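Local coordinates for protein glycoside hydrolase family 81 (Clostridium thermocellum, PDB 6FOP) that probably hydrolyses beta-1,3-glucans such as laminarin, as a family 81 glycoside hydrolase of the cellulosome, at residues K63-A73 / A84-H93; H417-A428 / E496-W507. One frame throughout, in Å; residues are numbered along the deposited sequence.

Interaction 1. Residues K63-A73 / A84-H93; sequences KAEGIEVGKPA and AHKNDFTVGH
The F89 ring takes V69 on one face, with V69 CB 3.8 Å from F89 CE1 in a CH-pi contact offset toward the rim. V91 CG2 lies at the edge of the same ring. The F89 torsion (chi1 55°) sets CG between the backbone N and the carbonyl carbon, and the ring and V69 run side by side. Y172 meets F89 edge-to-face, and F147 also touches it.

The other sheet face carries E68 and T90. H85 meets the E68 carboxylate edge-on and nearly coplanar, and H85 NE2 donates to the anti lone pair of E68 OE1 at 2.8 Å. H85 ND1 is held by T59. The N87 amide stacks on that carboxylate, with planes 16° apart. K63 NZ forms a salt bridge with E68 OE2 at 2.8 Å and a weak bond to T90 OG1.

Strands 66-70 and 89-93 are antiparallel at 158°. I67 and V91 form a hydrogen-bonded pair, with V91 N to I67 O at 2.8 Å. V69 faces both D88 and F89 in a classic beta bulge, and V69 O accepts from both amides. Beyond it, K71 N reaches D88 OD2 at 3.0 Å from above the carboxylate plane. K86 NZ bonds K71 O at 2.8 Å and the syn lone pair of D88 OD1 at 2.7 Å.

The polar groups are thus shared out. Each E68 oxygen has a donor, and D88 is also held by Y172 and N168. The nearby lysines would probably keep both carboxylates ionised.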
loop_
_atom_site.group_PDB
_atom_site.type_symbol
_atom_site.label_atom_id
_atom_site.label_comp_id
_atom_site.label_asym_id
_atom_site.label_seq_id
_atom_site.Cartn_x
_atom_site.Cartn_y
_atom_site.Cartn_z
ATOM N N LYS A 63 0.089 -24.697 10.569
ATOM C CA LYS A 63 -0.929 -25.703 10.916
ATOM C C LYS A 63 -0.420 -26.507 12.096
ATOM O O LYS A 63 0.707 -26.308 12.532
ATOM C CB LYS A 63 -1.270 -26.590 9.713
ATOM C CG LYS A 63 -0.093 -27.370 9.155
ATOM C CD LYS A 63 -0.488 -28.161 7.927
ATOM C CE LYS A 63 0.658 -29.035 7.427
ATOM N NZ LYS A 63 0.301 -29.680 6.134
ATOM N N ALA A 64 -1.264 -27.380 12.644
ATOM C CA ALA A 64 -0.872 -28.129 13.831
ATOM C C ALA A 64 0.493 -28.839 13.700
ATOM O O ALA A 64 1.282 -28.828 14.645
ATOM C CB ALA A 64 -1.983 -29.094 14.232
ATOM N N GLU A 65 0.782 -29.413 12.534
ATOM C CA GLU A 65 2.024 -30.180 12.312
ATOM C C GLU A 65 3.262 -29.276 12.243
ATOM O O GLU A 65 4.369 -29.692 12.578
ATOM C CB GLU A 65 1.917 -30.984 10.994
ATOM C CG GLU A 65 3.171 -31.789 10.641
ATOM C CD GLU A 65 3.106 -32.482 9.305
ATOM O OE1 GLU A 65 2.105 -32.322 8.566
ATOM O OE2 GLU A 65 4.088 -33.181 8.980
ATOM N N GLY A 66 3.105 -28.052 11.747
ATOM C CA GLY A 66 4.274 -27.212 11.501
ATOM C C GLY A 66 3.997 -26.143 10.467
ATOM O O GLY A 66 2.879 -25.590 10.411
ATOM N N ILE A 67 5.001 -25.882 9.626
ATOM C CA ILE A 67 4.956 -24.779 8.662
ATOM C C ILE A 67 5.015 -25.308 7.236
ATOM O O ILE A 67 6.054 -25.846 6.795
ATOM C CB ILE A 67 6.123 -23.772 8.864
ATOM C CG1 ILE A 67 6.287 -23.332 10.331
ATOM C CG2 ILE A 67 5.882 -22.556 7.974
ATOM C CD1 ILE A 67 7.315 -24.105 11.130
ATOM N N GLU A 68 3.912 -25.171 6.493
ATOM C CA GLU A 68 3.931 -25.508 5.077
ATOM C C GLU A 68 4.795 -24.491 4.359
ATOM O O GLU A 68 4.699 -23.299 4.652
ATOM C CB GLU A 68 2.545 -25.481 4.434
ATOM C CG GLU A 68 1.553 -26.445 5.054
ATOM C CD GLU A 68 0.281 -26.597 4.251
ATOM O OE1 GLU A 68 -0.040 -25.706 3.441
ATOM O OE2 GLU A 68 -0.437 -27.607 4.464
ATOM N N VAL A 69 5.565 -24.961 3.400
ATOM C CA VAL A 69 6.420 -24.172 2.529
ATOM C C VAL A 69 6.087 -24.512 1.089
ATOM O O VAL A 69 5.968 -25.705 0.734
ATOM C CB VAL A 69 7.908 -24.459 2.776
ATOM C CG1 VAL A 69 8.790 -23.671 1.812
ATOM C CG2 VAL A 69 8.301 -24.187 4.220
ATOM N N GLY A 70 5.962 -23.499 0.234
ATOM C CA GLY A 70 5.770 -23.766 -1.185
ATOM C C GLY A 70 6.179 -22.621 -2.082
ATOM O O GLY A 70 6.364 -21.482 -1.626
ATOM N N LYS A 71 6.251 -22.930 -3.373
ATOM C CA LYS A 71 6.398 -21.941 -4.410
ATOM C C LYS A 71 5.176 -22.092 -5.289
ATOM O O LYS A 71 4.977 -23.143 -5.881
ATOM C CB LYS A 71 7.662 -22.092 -5.261
ATOM C CG LYS A 71 7.829 -20.874 -6.192
ATOM C CD LYS A 71 9.104 -20.884 -6.975
ATOM C CE LYS A 71 9.175 -19.695 -7.898
ATOM N NZ LYS A 71 8.300 -19.851 -9.073
ATOM N N PRO A 72 4.342 -21.043 -5.416
ATOM C CA PRO A 72 3.109 -21.208 -6.206
ATOM C C PRO A 72 3.313 -21.612 -7.650
ATOM O O PRO A 72 4.257 -21.150 -8.304
ATOM C CB PRO A 72 2.458 -19.817 -6.119
ATOM C CG PRO A 72 2.945 -19.288 -4.799
ATOM C CD PRO A 72 4.362 -19.763 -4.695
ATOM N N ALA A 73 2.425 -22.486 -8.123
ATOM C CA ALA A 73 2.309 -22.787 -9.538
ATOM C C ALA A 73 1.344 -21.806 -10.163
ATOM O O ALA A 73 0.159 -21.819 -9.854
ATOM C CB ALA A 73 1.807 -24.199 -9.744
ATOM N N ALA A 84 -1.560 -19.447 -6.092
ATOM C CA ALA A 84 -2.054 -19.927 -4.801
ATOM C C ALA A 84 -0.969 -20.630 -4.009
ATOM O O ALA A 84 -0.118 -21.352 -4.565
ATOM C CB ALA A 84 -3.201 -20.906 -4.992
ATOM N N HIS A 85 -1.018 -20.456 -2.707
ATOM C CA HIS A 85 -0.161 -21.247 -1.823
ATOM C C HIS A 85 -0.486 -22.737 -1.987
ATOM O O HIS A 85 -1.659 -23.122 -1.999
ATOM C CB HIS A 85 -0.348 -20.844 -0.364
ATOM C CG HIS A 85 0.286 -21.807 0.592
ATOM N ND1 HIS A 85 1.651 -21.905 0.770
ATOM C CD2 HIS A 85 -0.275 -22.773 1.363
ATOM C CE1 HIS A 85 1.903 -22.901 1.606
ATOM N NE2 HIS A 85 0.753 -23.416 2.007
ATOM N N LYS A 86 0.559 -23.551 -2.096
ATOM C CA LYS A 86 0.452 -25.005 -1.994
ATOM C C LYS A 86 1.599 -25.514 -1.126
ATOM O O LYS A 86 2.647 -24.893 -1.017
ATOM C CB LYS A 86 0.450 -25.677 -3.388
ATOM C CG LYS A 86 1.648 -25.305 -4.238
ATOM C CD LYS A 86 2.089 -26.342 -5.217
ATOM C CE LYS A 86 3.040 -25.758 -6.212
ATOM N NZ LYS A 86 4.456 -25.863 -5.852
ATOM N N ASN A 87 1.369 -26.662 -0.510
ATOM C CA ASN A 87 2.355 -27.357 0.331
ATOM C C ASN A 87 3.319 -28.168 -0.515
ATOM O O ASN A 87 2.943 -29.229 -1.046
ATOM C CB ASN A 87 1.583 -28.252 1.304
ATOM C CG ASN A 87 2.462 -29.030 2.256
ATOM O OD1 ASN A 87 3.370 -28.506 2.861
ATOM N ND2 ASN A 87 2.138 -30.306 2.422
ATOM N N ASP A 88 4.554 -27.691 -0.673
ATOM C CA ASP A 88 5.593 -28.532 -1.273
ATOM C C ASP A 88 6.192 -29.403 -0.175
ATOM O O ASP A 88 6.422 -30.603 -0.390
ATOM C CB ASP A 88 6.661 -27.676 -1.983
ATOM C CG ASP A 88 6.148 -27.006 -3.253
ATOM O OD1 ASP A 88 5.231 -27.553 -3.920
ATOM O OD2 ASP A 88 6.674 -25.895 -3.596
ATOM N N PHE A 89 6.455 -28.836 0.995
ATOM C CA PHE A 89 6.814 -29.643 2.170
ATOM C C PHE A 89 6.417 -28.902 3.424
ATOM O O PHE A 89 6.368 -27.645 3.446
ATOM C CB PHE A 89 8.307 -30.016 2.212
ATOM C CG PHE A 89 9.221 -28.850 2.139
ATOM C CD1 PHE A 89 9.640 -28.214 3.317
ATOM C CD2 PHE A 89 9.723 -28.415 0.931
ATOM C CE1 PHE A 89 10.518 -27.145 3.267
ATOM C CE2 PHE A 89 10.584 -27.340 0.867
ATOM C CZ PHE A 89 11.008 -26.721 2.043
ATOM N N THR A 90 6.154 -29.656 4.489
ATOM C CA THR A 90 5.877 -29.080 5.779
ATOM C C THR A 90 7.104 -29.268 6.680
ATOM O O THR A 90 7.632 -30.387 6.813
ATOM C CB THR A 90 4.605 -29.712 6.399
ATOM O OG1 THR A 90 3.459 -29.330 5.613
ATOM C CG2 THR A 90 4.401 -29.271 7.789
ATOM N N VAL A 91 7.560 -28.176 7.283
ATOM C CA VAL A 91 8.626 -28.204 8.269
ATOM C C VAL A 91 7.963 -28.500 9.595
ATOM O O VAL A 91 7.321 -27.641 10.185
ATOM C CB VAL A 91 9.387 -26.867 8.319
ATOM C CG1 VAL A 91 10.443 -26.864 9.417
ATOM C CG2 VAL A 91 10.040 -26.568 6.979
ATOM N N GLY A 92 8.138 -29.754 10.040
ATOM C CA GLY A 92 7.608 -30.241 11.303
ATOM C C GLY A 92 8.744 -30.575 12.265
ATOM O O GLY A 92 9.906 -30.202 12.046
ATOM N N HIS A 93 8.404 -31.340 13.294
ATOM C CA HIS A 93 9.271 -31.563 14.437
ATOM C C HIS A 93 9.249 -33.075 14.748
ATOM O O HIS A 93 8.203 -33.751 14.639
ATOM C CB HIS A 93 8.756 -30.723 15.589
ATOM C CG HIS A 93 9.663 -30.645 16.770
ATOM N ND1 HIS A 93 9.836 -31.700 17.631
ATOM C CD2 HIS A 93 10.376 -29.622 17.286
ATOM C CE1 HIS A 93 10.630 -31.342 18.623
ATOM N NE2 HIS A 93 10.978 -30.083 18.430
HETATM O O HOH W 1 5.595 -31.826 13.712
HETATM O O HOH W 2 -2.023 -21.057 -8.414
HETATM O O HOH W 3 -0.136 -22.764 -6.869
#

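Interaction 2. Residues H417-A428 / E496-W507; sequences HFHYGYFLHAAA and EAINAWQAIILW
Y422 OH donates to E496 OE2 at 2.6 Å, on the anti side of the carboxylate. The ring and carboxylate planes are 84° apart. E496 OE2 also bonds Y340 OH. N499 ND2 sits over one face of the Y422 ring, 3.5 Å from Y422 CD1.

H425 is a knob among N499, Q502, A503 and L506. Q502 NE2 stands over the centre of its ring, 3.6 Å from H425 CG, with the amide nearly perpendicular to it. Q502 is bent at chi2 (90°). Its NE2 donates to N499 OD1 at 3.2 Å, which holds the amide over the ring. One water links H425 ND1 to N499 OD1, and H425 NE2 is paired with Q429. A second water joins F418 O, E496 O and N499 ND2.

The helices come closest at G421, whose CA is 3.6 Å from A500 CA. At the far end A428 CB packs on L506 CB at 3.7 Å. A427 O lies at the edge of the W507 ring, whose NE1 is held by E448.

The axes run 7.8 Å apart at 33°, both N-to-C the same way. Two near-parallel helices, with helix 440-455 between them in sequence, are consistent with the alpha/alpha barrel of six-hairpin glycosidases.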
loop_
_atom_site.group_PDB
_atom_site.type_symbol
_atom_site.label_atom_id
_atom_site.label_comp_id
_atom_site.label_asym_id
_atom_site.label_seq_id
_atom_site.Cartn_x
_atom_site.Cartn_y
_atom_site.Cartn_z
ATOM N N HIS A 417 -6.982 3.436 6.059
ATOM C CA HIS A 417 -6.409 4.406 5.119
ATOM C C HIS A 417 -7.469 4.981 4.172
ATOM O O HIS A 417 -7.482 6.200 3.935
ATOM C CB HIS A 417 -5.165 3.840 4.388
ATOM C CG HIS A 417 -5.420 2.632 3.525
ATOM N ND1 HIS A 417 -6.409 1.710 3.771
ATOM C CD2 HIS A 417 -4.784 2.206 2.416
ATOM C CE1 HIS A 417 -6.366 0.767 2.847
ATOM N NE2 HIS A 417 -5.386 1.046 2.013
ATOM N N PHE A 418 -8.372 4.124 3.673
ATOM C CA PHE A 418 -9.431 4.597 2.779
ATOM C C PHE A 418 -10.328 5.583 3.533
ATOM O O PHE A 418 -10.690 6.647 2.996
ATOM C CB PHE A 418 -10.316 3.445 2.311
ATOM C CG PHE A 418 -9.608 2.359 1.521
ATOM C CD1 PHE A 418 -8.439 2.584 0.822
ATOM C CD2 PHE A 418 -10.211 1.114 1.423
ATOM C CE1 PHE A 418 -7.894 1.585 0.028
ATOM C CE2 PHE A 418 -9.645 0.112 0.672
ATOM C CZ PHE A 418 -8.489 0.358 -0.029
ATOM N N HIS A 419 -10.760 5.221 4.735
ATOM C CA HIS A 419 -11.694 6.073 5.458
ATOM C C HIS A 419 -11.018 7.375 5.857
ATOM O O HIS A 419 -11.542 8.480 5.635
ATOM C CB HIS A 419 -12.186 5.427 6.747
ATOM C CG HIS A 419 -13.095 4.255 6.613
ATOM N ND1 HIS A 419 -12.947 3.214 5.726
ATOM C CD2 HIS A 419 -14.149 3.927 7.390
ATOM C CE1 HIS A 419 -13.884 2.306 5.965
ATOM N NE2 HIS A 419 -14.618 2.717 6.968
ATOM N N TYR A 420 -9.876 7.257 6.517
ATOM C CA TYR A 420 -9.263 8.421 7.131
ATOM C C TYR A 420 -8.598 9.343 6.111
ATOM O O TYR A 420 -8.423 10.516 6.390
ATOM C CB TYR A 420 -8.294 8.013 8.220
ATOM C CG TYR A 420 -8.895 7.224 9.370
ATOM C CD1 TYR A 420 -10.246 7.040 9.522
ATOM C CD2 TYR A 420 -8.053 6.607 10.296
ATOM C CE1 TYR A 420 -10.771 6.292 10.555
ATOM C CE2 TYR A 420 -8.555 5.854 11.312
ATOM C CZ TYR A 420 -9.911 5.673 11.442
ATOM O OH TYR A 420 -10.451 4.920 12.441
ATOM N N GLY A 421 -8.233 8.842 4.944
ATOM C CA GLY A 421 -7.663 9.686 3.907
ATOM C C GLY A 421 -8.569 10.868 3.559
ATOM O O GLY A 421 -8.083 11.968 3.327
ATOM N N TYR A 422 -9.882 10.621 3.526
ATOM C CA TYR A 422 -10.834 11.691 3.257
ATOM C C TYR A 422 -10.849 12.740 4.373
ATOM O O TYR A 422 -10.933 13.947 4.101
ATOM C CB TYR A 422 -12.232 11.123 3.068
ATOM C CG TYR A 422 -12.430 10.324 1.806
ATOM C CD1 TYR A 422 -12.459 10.934 0.558
ATOM C CD2 TYR A 422 -12.639 8.935 1.842
ATOM C CE1 TYR A 422 -12.674 10.202 -0.594
ATOM C CE2 TYR A 422 -12.857 8.197 0.674
ATOM C CZ TYR A 422 -12.859 8.829 -0.551
ATOM O OH TYR A 422 -13.065 8.127 -1.715
ATOM N N PHE A 423 -10.795 12.293 5.628
ATOM C CA PHE A 423 -10.739 13.215 6.774
ATOM C C PHE A 423 -9.460 14.056 6.711
ATOM O O PHE A 423 -9.479 15.273 6.951
ATOM C CB PHE A 423 -10.772 12.458 8.126
ATOM C CG PHE A 423 -12.116 11.917 8.523
ATOM C CD1 PHE A 423 -12.711 10.861 7.835
ATOM C CD2 PHE A 423 -12.788 12.440 9.613
ATOM C CE1 PHE A 423 -13.954 10.370 8.204
ATOM C CE2 PHE A 423 -14.025 11.950 10.000
ATOM C CZ PHE A 423 -14.630 10.922 9.276
ATOM N N LEU A 424 -8.348 13.407 6.363
ATOM C CA LEU A 424 -7.076 14.081 6.252
ATOM C C LEU A 424 -7.061 15.091 5.117
ATOM O O LEU A 424 -6.463 16.156 5.239
ATOM C CB LEU A 424 -5.946 13.058 6.089
ATOM C CG LEU A 424 -5.723 12.139 7.296
ATOM C CD1 LEU A 424 -4.678 11.089 6.922
ATOM C CD2 LEU A 424 -5.334 12.918 8.535
ATOM N N HIS A 425 -7.726 14.760 4.013
ATOM C CA HIS A 425 -7.816 15.686 2.892
ATOM C C HIS A 425 -8.528 16.991 3.338
ATOM O O HIS A 425 -8.032 18.097 3.112
ATOM C CB HIS A 425 -8.457 15.067 1.669
ATOM C CG HIS A 425 -8.371 15.939 0.463
ATOM N ND1 HIS A 425 -9.115 15.708 -0.664
ATOM C CD2 HIS A 425 -7.607 17.031 0.190
ATOM C CE1 HIS A 425 -8.825 16.624 -1.573
ATOM N NE2 HIS A 425 -7.934 17.449 -1.075
ATOM N N ALA A 426 -9.663 16.825 4.007
ATOM C CA ALA A 426 -10.407 17.982 4.486
ATOM C C ALA A 426 -9.579 18.778 5.470
ATOM O O ALA A 426 -9.552 20.010 5.413
ATOM C CB ALA A 426 -11.720 17.555 5.097
ATOM N N ALA A 427 -8.902 18.104 6.386
ATOM C CA ALA A 427 -8.060 18.800 7.362
ATOM C C ALA A 427 -6.943 19.571 6.688
ATOM O O ALA A 427 -6.620 20.680 7.094
ATOM C CB ALA A 427 -7.484 17.820 8.346
ATOM N N ALA A 428 -6.322 18.966 5.682
ATOM C CA ALA A 428 -5.271 19.634 4.919
ATOM C C ALA A 428 -5.774 20.875 4.195
ATOM O O ALA A 428 -5.071 21.919 4.181
ATOM C CB ALA A 428 -4.621 18.664 3.954
ATOM N N GLU A 496 -7.942 5.130 -3.483
ATOM C CA GLU A 496 -8.261 5.567 -2.116
ATOM C C GLU A 496 -7.065 5.515 -1.143
ATOM O O GLU A 496 -6.999 6.306 -0.203
ATOM C CB GLU A 496 -9.472 4.843 -1.521
ATOM C CG GLU A 496 -10.781 5.390 -2.051
ATOM C CD GLU A 496 -12.017 4.876 -1.367
ATOM O OE1 GLU A 496 -11.955 3.775 -0.777
ATOM O OE2 GLU A 496 -13.070 5.554 -1.472
ATOM N N ALA A 497 -6.106 4.620 -1.380
ATOM C CA ALA A 497 -4.860 4.630 -0.608
ATOM C C ALA A 497 -4.086 5.917 -0.953
ATOM O O ALA A 497 -3.646 6.669 -0.077
ATOM C CB ALA A 497 -4.029 3.395 -0.942
ATOM N N ILE A 498 -3.968 6.199 -2.244
ATOM C CA ILE A 498 -3.237 7.380 -2.712
ATOM C C ILE A 498 -3.885 8.689 -2.257
ATOM O O ILE A 498 -3.175 9.664 -1.983
ATOM C CB ILE A 498 -3.016 7.291 -4.239
ATOM C CG1 ILE A 498 -1.947 6.218 -4.544
ATOM C CG2 ILE A 498 -2.669 8.637 -4.864
ATOM C CD1 ILE A 498 -1.995 5.698 -5.973
ATOM N N ASN A 499 -5.213 8.700 -2.120
ATOM C CA ASN A 499 -5.896 9.864 -1.562
ATOM C C ASN A 499 -5.385 10.172 -0.162
ATOM O O ASN A 499 -5.179 11.349 0.198
ATOM C CB ASN A 499 -7.387 9.596 -1.511
ATOM C CG ASN A 499 -8.198 10.783 -1.024
ATOM O OD1 ASN A 499 -8.053 11.908 -1.525
ATOM N ND2 ASN A 499 -9.076 10.532 -0.070
ATOM N N ALA A 500 -5.196 9.135 0.667
ATOM C CA ALA A 500 -4.651 9.384 2.006
ATOM C C ALA A 500 -3.238 9.946 1.920
ATOM O O ALA A 500 -2.861 10.862 2.655
ATOM C CB ALA A 500 -4.661 8.120 2.835
ATOM N N TRP A 501 -2.432 9.403 1.022
ATOM C CA TRP A 501 -1.048 9.808 0.940
ATOM C C TRP A 501 -0.880 11.228 0.448
ATOM O O TRP A 501 -0.101 12.012 1.031
ATOM C CB TRP A 501 -0.234 8.832 0.103
ATOM C CG TRP A 501 -0.345 7.391 0.488
ATOM C CD1 TRP A 501 -0.157 6.357 -0.355
ATOM C CD2 TRP A 501 -0.708 6.799 1.769
ATOM N NE1 TRP A 501 -0.303 5.164 0.305
ATOM C CE2 TRP A 501 -0.659 5.394 1.600
ATOM C CE3 TRP A 501 -1.063 7.305 3.021
ATOM C CZ2 TRP A 501 -0.945 4.503 2.638
ATOM C CZ3 TRP A 501 -1.342 6.409 4.060
ATOM C CH2 TRP A 501 -1.273 5.027 3.861
ATOM N N GLN A 502 -1.652 11.602 -0.571
ATOM C CA GLN A 502 -1.618 13.014 -1.029
ATOM C C GLN A 502 -2.070 13.969 0.055
ATOM O O GLN A 502 -1.526 15.055 0.198
ATOM C CB GLN A 502 -2.364 13.207 -2.353
ATOM C CG GLN A 502 -3.886 13.070 -2.293
ATOM C CD GLN A 502 -4.609 14.359 -2.016
ATOM O OE1 GLN A 502 -4.146 15.443 -2.360
ATOM N NE2 GLN A 502 -5.792 14.228 -1.431
ATOM N N ALA A 503 -3.080 13.563 0.818
ATOM C CA ALA A 503 -3.531 14.401 1.916
ATOM C C ALA A 503 -2.431 14.612 2.952
ATOM O O ALA A 503 -2.318 15.700 3.515
ATOM C CB ALA A 503 -4.764 13.799 2.579
ATOM N N ILE A 504 -1.644 13.562 3.240
ATOM C CA ILE A 504 -0.506 13.679 4.158
ATOM C C ILE A 504 0.546 14.659 3.624
ATOM O O ILE A 504 1.089 15.487 4.378
ATOM C CB ILE A 504 0.082 12.293 4.459
ATOM C CG1 ILE A 504 -0.909 11.482 5.300
ATOM C CG2 ILE A 504 1.379 12.421 5.230
ATOM C CD1 ILE A 504 -0.487 10.058 5.558
ATOM N N ILE A 505 0.818 14.607 2.328
ATOM C CA ILE A 505 1.742 15.580 1.721
ATOM C C ILE A 505 1.239 17.006 1.979
ATOM O O ILE A 505 1.979 17.890 2.447
ATOM C CB ILE A 505 1.911 15.376 0.201
ATOM C CG1 ILE A 505 2.509 13.998 -0.115
ATOM C CG2 ILE A 505 2.757 16.484 -0.419
ATOM C CD1 ILE A 505 2.587 13.667 -1.588
ATOM N N LEU A 506 -0.039 17.225 1.658
ATOM C CA LEU A 506 -0.608 18.565 1.821
ATOM C C LEU A 506 -0.615 19.007 3.261
ATOM O O LEU A 506 -0.285 20.168 3.545
ATOM C CB LEU A 506 -2.024 18.637 1.257
ATOM C CG LEU A 506 -2.252 18.430 -0.238
ATOM C CD1 LEU A 506 -3.742 18.473 -0.601
ATOM C CD2 LEU A 506 -1.440 19.446 -1.044
ATOM N N TRP A 507 -0.983 18.117 4.184
ATOM C CA TRP A 507 -0.956 18.469 5.601
ATOM C C TRP A 507 0.432 18.858 6.080
ATOM O O TRP A 507 0.620 19.858 6.751
ATOM C CB TRP A 507 -1.486 17.291 6.435
ATOM C CG TRP A 507 -1.426 17.554 7.892
ATOM C CD1 TRP A 507 -0.440 17.164 8.756
ATOM C CD2 TRP A 507 -2.352 18.314 8.675
ATOM N NE1 TRP A 507 -0.696 17.632 10.020
ATOM C CE2 TRP A 507 -1.853 18.352 9.997
ATOM C CE3 TRP A 507 -3.553 18.980 8.389
ATOM C CZ2 TRP A 507 -2.534 18.987 11.039
ATOM C CZ3 TRP A 507 -4.208 19.619 9.412
ATOM C CH2 TRP A 507 -3.697 19.621 10.724
HETATM O O HOH W 4 -8.972 7.895 1.122
HETATM O O HOH W 5 -10.456 13.303 -1.142
#

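How the interactions relate
Interaction 1 lies in a beta sheet of the N-terminal part, and interaction 2 among the helices of the C-terminal family 81 domain. Their centres are 39 Å apart, on opposite sides of the chain's centre, and their nearest atoms about 22 Å apart. They do not touch. The sites around them differ. The E65 side chain is about 7 Å from a bound magnesium ion. Strand 89-93 also pairs with strand 143-147, which carries D146 and F147 of a magnesium site. In interaction 2, E496 lies about 4 Å from a bound pentanediol, probably from the crystallisation liquor but possibly marking a pocket. W501 is about 8 Å from a calcium ion.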